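PDB 5IX8: putative sugar ABC transport system, substrate-binding protein from Bordetella parapertussis, which probably binds a sugar in the periplasm and delivers it to an ABC transporter for uptake. Local coordinates for residues V92-G106 with N110-D122. Residues are numbered along the deposited sequence; the frame is centred on the assembly and turned at random.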
loop_
_atom_site.group_PDB
_atom_site.type_symbol
_atom_site.label_atom_id
_atom_site.label_comp_id
_atom_site.label_asym_id
_atom_site.label_seq_id
_atom_site.Cartn_x
_atom_site.Cartn_y
_atom_site.Cartn_z
ATOM N N VAL A 92 -5.460 4.396 -19.696
ATOM C CA VAL A 92 -5.106 5.728 -19.189
ATOM C C VAL A 92 -5.011 6.711 -20.345
ATOM O O VAL A 92 -5.496 7.851 -20.267
ATOM C CB VAL A 92 -3.792 5.669 -18.382
ATOM C CG1 VAL A 92 -3.310 7.085 -17.987
ATOM C CG2 VAL A 92 -3.947 4.818 -17.111
ATOM N N ALA A 93 -4.405 6.275 -21.451
ATOM C CA ALA A 93 -4.280 7.135 -22.614
ATOM C C ALA A 93 -5.648 7.482 -23.189
ATOM O O ALA A 93 -5.886 8.622 -23.609
ATOM C CB ALA A 93 -3.421 6.427 -23.653
ATOM N N ASP A 94 -6.555 6.510 -23.207
ATOM C CA ASP A 94 -7.903 6.734 -23.719
ATOM C C ASP A 94 -8.681 7.714 -22.850
ATOM O O ASP A 94 -9.380 8.601 -23.362
ATOM C CB ASP A 94 -8.630 5.397 -23.790
ATOM C CG ASP A 94 -10.051 5.536 -24.291
ATOM O OD1 ASP A 94 -10.270 6.250 -25.296
ATOM O OD2 ASP A 94 -10.948 4.920 -23.701
ATOM N N LEU A 95 -8.577 7.571 -21.525
ATOM C CA LEU A 95 -9.215 8.553 -20.657
ATOM C C LEU A 95 -8.646 9.942 -20.899
ATOM O O LEU A 95 -9.400 10.919 -20.988
ATOM C CB LEU A 95 -9.061 8.136 -19.198
ATOM C CG LEU A 95 -10.247 7.322 -18.675
ATOM C CD1 LEU A 95 -10.619 6.150 -19.551
ATOM C CD2 LEU A 95 -9.895 6.850 -17.250
ATOM N N ALA A 96 -7.316 10.050 -21.040
ATOM C CA ALA A 96 -6.709 11.365 -21.227
ATOM C C ALA A 96 -7.181 12.015 -22.523
ATOM O O ALA A 96 -7.347 13.240 -22.574
ATOM C CB ALA A 96 -5.179 11.262 -21.204
ATOM N N ARG A 97 -7.399 11.220 -23.587
ATOM C CA ARG A 97 -7.892 11.819 -24.817
ATOM C C ARG A 97 -9.285 12.384 -24.629
ATOM O O ARG A 97 -9.674 13.284 -25.373
ATOM C CB ARG A 97 -7.886 10.801 -25.971
ATOM C CG ARG A 97 -6.468 10.400 -26.426
ATOM C CD ARG A 97 -6.482 9.593 -27.732
ATOM N NE ARG A 97 -7.161 8.305 -27.581
ATOM C CZ ARG A 97 -6.562 7.159 -27.242
ATOM N NH1 ARG A 97 -7.275 6.046 -27.146
ATOM N NH2 ARG A 97 -5.263 7.116 -26.990
ATOM N N SER A 98 -10.028 11.888 -23.640
ATOM C CA SER A 98 -11.348 12.403 -23.304
ATOM C C SER A 98 -11.305 13.512 -22.262
ATOM O O SER A 98 -12.359 13.890 -21.728
ATOM C CB SER A 98 -12.237 11.272 -22.802
ATOM O OG SER A 98 -12.573 10.400 -23.871
ATOM N N GLY A 99 -10.129 14.052 -21.967
ATOM C CA GLY A 99 -10.000 15.076 -20.946
ATOM C C GLY A 99 -10.022 14.591 -19.513
ATOM O O GLY A 99 -10.140 15.421 -18.597
ATOM N N ILE A 100 -9.894 13.288 -19.274
ATOM C CA ILE A 100 -9.920 12.722 -17.932
ATOM C C ILE A 100 -8.512 12.303 -17.561
ATOM O O ILE A 100 -7.944 11.405 -18.190
ATOM C CB ILE A 100 -10.871 11.526 -17.840
ATOM C CG1 ILE A 100 -12.294 11.979 -18.196
ATOM C CG2 ILE A 100 -10.823 10.917 -16.426
ATOM C CD1 ILE A 100 -13.293 10.856 -18.213
ATOM N N LYS A 101 -7.962 12.939 -16.534
ATOM C CA LYS A 101 -6.631 12.617 -16.036
ATOM C C LYS A 101 -6.745 11.503 -15.003
ATOM O O LYS A 101 -7.780 11.345 -14.342
ATOM C CB LYS A 101 -5.968 13.859 -15.420
ATOM C CG LYS A 101 -5.722 14.901 -16.461
ATOM C CD LYS A 101 -5.040 16.130 -15.882
ATOM C CE LYS A 101 -4.801 17.160 -16.988
ATOM N NZ LYS A 101 -3.758 18.119 -16.556
ATOM N N THR A 102 -5.691 10.702 -14.892
ATOM C CA THR A 102 -5.686 9.558 -13.993
ATOM C C THR A 102 -4.648 9.793 -12.906
ATOM O O THR A 102 -3.508 10.175 -13.196
ATOM C CB THR A 102 -5.391 8.247 -14.741
ATOM O OG1 THR A 102 -6.431 8.021 -15.697
ATOM C CG2 THR A 102 -5.433 7.083 -13.767
ATOM N N ILE A 103 -5.059 9.581 -11.665
ATOM C CA ILE A 103 -4.204 9.741 -10.497
ATOM C C ILE A 103 -3.884 8.358 -9.958
ATOM O O ILE A 103 -4.794 7.556 -9.709
ATOM C CB ILE A 103 -4.894 10.596 -9.417
ATOM C CG1 ILE A 103 -5.221 11.989 -9.990
ATOM C CG2 ILE A 103 -4.037 10.678 -8.121
ATOM C CD1 ILE A 103 -6.218 12.818 -9.112
ATOM N N SER A 104 -2.603 8.098 -9.733
ATOM C CA SER A 104 -2.155 6.837 -9.137
ATOM C C SER A 104 -2.270 6.922 -7.624
ATOM O O SER A 104 -1.795 7.894 -7.025
ATOM C CB SER A 104 -0.693 6.593 -9.545
ATOM O OG SER A 104 -0.056 5.588 -8.766
ATOM N N ALA A 105 -2.907 5.916 -6.995
ATOM C CA ALA A 105 -3.089 5.906 -5.544
ATOM C C ALA A 105 -2.427 4.693 -4.911
ATOM O O ALA A 105 -2.702 3.553 -5.308
ATOM C CB ALA A 105 -4.579 5.918 -5.203
ATOM N N GLY A 106 -1.566 4.939 -3.906
ATOM C CA GLY A 106 -1.071 3.899 -3.011
ATOM C C GLY A 106 0.040 2.999 -3.521
ATOM O O GLY A 106 0.967 2.684 -2.773
ATOM N N ASN A 110 2.280 0.911 -14.137
ATOM C CA ASN A 110 3.225 1.004 -15.249
ATOM C C ASN A 110 2.621 1.798 -16.408
ATOM O O ASN A 110 2.296 1.263 -17.474
ATOM C CB ASN A 110 3.611 -0.398 -15.689
ATOM C CG ASN A 110 4.841 -0.417 -16.539
ATOM O OD1 ASN A 110 5.607 0.555 -16.592
ATOM N ND2 ASN A 110 5.033 -1.522 -17.239
ATOM N N SER A 111 2.485 3.100 -16.202
ATOM C CA SER A 111 2.009 3.974 -17.274
ATOM C C SER A 111 2.595 5.357 -17.075
ATOM O O SER A 111 2.346 5.982 -16.042
ATOM C CB SER A 111 0.481 4.057 -17.302
ATOM O OG SER A 111 0.052 5.069 -18.189
ATOM N N ASP A 112 3.342 5.852 -18.072
ATOM C CA ASP A 112 3.877 7.209 -17.953
ATOM C C ASP A 112 2.884 8.280 -18.368
ATOM O O ASP A 112 3.275 9.457 -18.469
ATOM C CB ASP A 112 5.185 7.355 -18.742
ATOM C CG ASP A 112 5.011 7.125 -20.238
ATOM O OD1 ASP A 112 3.886 7.127 -20.752
ATOM O OD2 ASP A 112 6.040 6.964 -20.919
ATOM N N LYS A 113 1.624 7.896 -18.610
ATOM C CA LYS A 113 0.557 8.844 -18.927
ATOM C C LYS A 113 -0.296 9.213 -17.707
ATOM O O LYS A 113 -1.209 10.026 -17.824
ATOM C CB LYS A 113 -0.307 8.282 -20.057
ATOM C CG LYS A 113 0.479 8.207 -21.377
ATOM C CD LYS A 113 -0.307 7.513 -22.462
ATOM C CE LYS A 113 0.544 7.255 -23.731
ATOM N NZ LYS A 113 1.736 6.344 -23.483
ATOM N N ILE A 114 -0.021 8.609 -16.548
ATOM C CA ILE A 114 -0.585 9.045 -15.275
ATOM C C ILE A 114 -0.235 10.501 -15.038
ATOM O O ILE A 114 0.891 10.941 -15.319
ATOM C CB ILE A 114 -0.029 8.143 -14.155
ATOM C CG1 ILE A 114 -0.520 6.697 -14.311
ATOM C CG2 ILE A 114 -0.308 8.713 -12.747
ATOM C CD1 ILE A 114 -2.023 6.478 -13.953
ATOM N N ALA A 115 -1.212 11.274 -14.545
ATOM C CA ALA A 115 -0.971 12.701 -14.297
ATOM C C ALA A 115 -0.050 12.904 -13.100
ATOM O O ALA A 115 0.970 13.607 -13.200
ATOM C CB ALA A 115 -2.299 13.439 -14.099
ATOM N N PHE A 116 -0.383 12.271 -11.966
ATOM C CA PHE A 116 0.493 12.250 -10.798
ATOM C C PHE A 116 0.014 11.133 -9.890
ATOM O O PHE A 116 -1.048 10.541 -10.100
ATOM C CB PHE A 116 0.522 13.594 -10.029
ATOM C CG PHE A 116 -0.804 13.975 -9.418
ATOM C CD1 PHE A 116 -1.742 14.692 -10.155
ATOM C CD2 PHE A 116 -1.135 13.571 -8.132
ATOM C CE1 PHE A 116 -2.986 15.029 -9.588
ATOM C CE2 PHE A 116 -2.343 13.936 -7.556
ATOM C CZ PHE A 116 -3.280 14.643 -8.286
ATOM N N GLY A 117 0.818 10.848 -8.871
ATOM C CA GLY A 117 0.480 9.826 -7.910
ATOM C C GLY A 117 0.707 10.291 -6.483
ATOM O O GLY A 117 1.430 11.254 -6.219
ATOM N N VAL A 118 0.056 9.591 -5.558
ATOM C CA VAL A 118 0.298 9.766 -4.132
ATOM C C VAL A 118 0.456 8.369 -3.586
ATOM O O VAL A 118 -0.491 7.574 -3.651
ATOM C CB VAL A 118 -0.854 10.492 -3.408
ATOM C CG1 VAL A 118 -0.560 10.541 -1.925
ATOM C CG2 VAL A 118 -1.070 11.920 -3.959
ATOM N N LEU A 119 1.647 8.052 -3.079
ATOM C CA LEU A 119 1.867 6.677 -2.611
ATOM C C LEU A 119 2.974 6.699 -1.568
ATOM O O LEU A 119 3.014 7.619 -0.750
ATOM C CB LEU A 119 2.148 5.737 -3.799
ATOM C CG LEU A 119 3.296 6.029 -4.788
ATOM C CD1 LEU A 119 3.707 4.705 -5.446
ATOM C CD2 LEU A 119 2.914 7.015 -5.882
ATOM N N GLN A 120 3.768 5.631 -1.500
ATOM C CA GLN A 120 4.962 5.585 -0.665
ATOM C C GLN A 120 6.055 4.874 -1.436
ATOM O O GLN A 120 5.804 4.258 -2.476
ATOM C CB GLN A 120 4.735 4.862 0.669
ATOM C CG GLN A 120 3.984 5.657 1.715
ATOM C CD GLN A 120 3.901 4.922 3.048
ATOM O OE1 GLN A 120 3.568 3.755 3.091
ATOM N NE2 GLN A 120 4.226 5.602 4.123
ATOM N N ASP A 121 7.273 4.946 -0.900
ATOM C CA ASP A 121 8.448 4.356 -1.537
ATOM C C ASP A 121 8.527 2.890 -1.119
ATOM O O ASP A 121 8.948 2.577 -0.006
ATOM C CB ASP A 121 9.694 5.126 -1.103
ATOM C CG ASP A 121 10.943 4.687 -1.806
ATOM O OD1 ASP A 121 11.030 3.515 -2.234
ATOM O OD2 ASP A 121 11.861 5.536 -1.932
ATOM N N ASP A 122 8.144 1.978 -2.015
ATOM C CA ASP A 122 8.085 0.563 -1.658
ATOM C C ASP A 122 9.466 -0.019 -1.349
ATOM O O ASP A 122 9.600 -0.822 -0.415
ATOM C CB ASP A 122 7.378 -0.221 -2.760
ATOM C CG ASP A 122 5.874 0.055 -2.762
ATOM O OD1 ASP A 122 5.152 -0.362 -1.813
ATOM O OD2 ASP A 122 5.416 0.757 -3.683
HETATM O O HOH W 1 -3.715 10.903 -16.993
HETATM O O HOH W 2 3.141 1.602 -1.730
#
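In the parallel sheet of one lobe of this periplasmic-binding-protein fold, strands 101-105 and 116-119 run side by side, their short axes 19° apart. S104 uses both its backbone N and O toward strand 116-119: N donates to F116 O (2.9 Å) and O accepts from V118 N. G106 N meets V118 O almost straight, at 173°, and, at the start of the pairing, A115 N donates to T102 O. On the face covered by helix 254-270, I103 and F116 lie alongside each other and point the same way. F116 has CG between its backbone N and carbonyl carbon (chi1 64°), which swings the ring back over I103; CG1 of I103 sits over one ring face, 4.1 Å from the centroid, while its CD1 touches F116 CZ. On the opposite face, that of S104, I114 presses its CD1 on T102 CG2 at a tight 3.5 Å and lays its CG2 against S104 CB; S104 OG is bonded to Y286. From helix 89-97, V92 packs its CG1 on K113 O and crosses I114 at about a right angle. Beyond the strands, a water donates to G106 O (2.6 Å) and to OD1 of D122, which also pairs with R158.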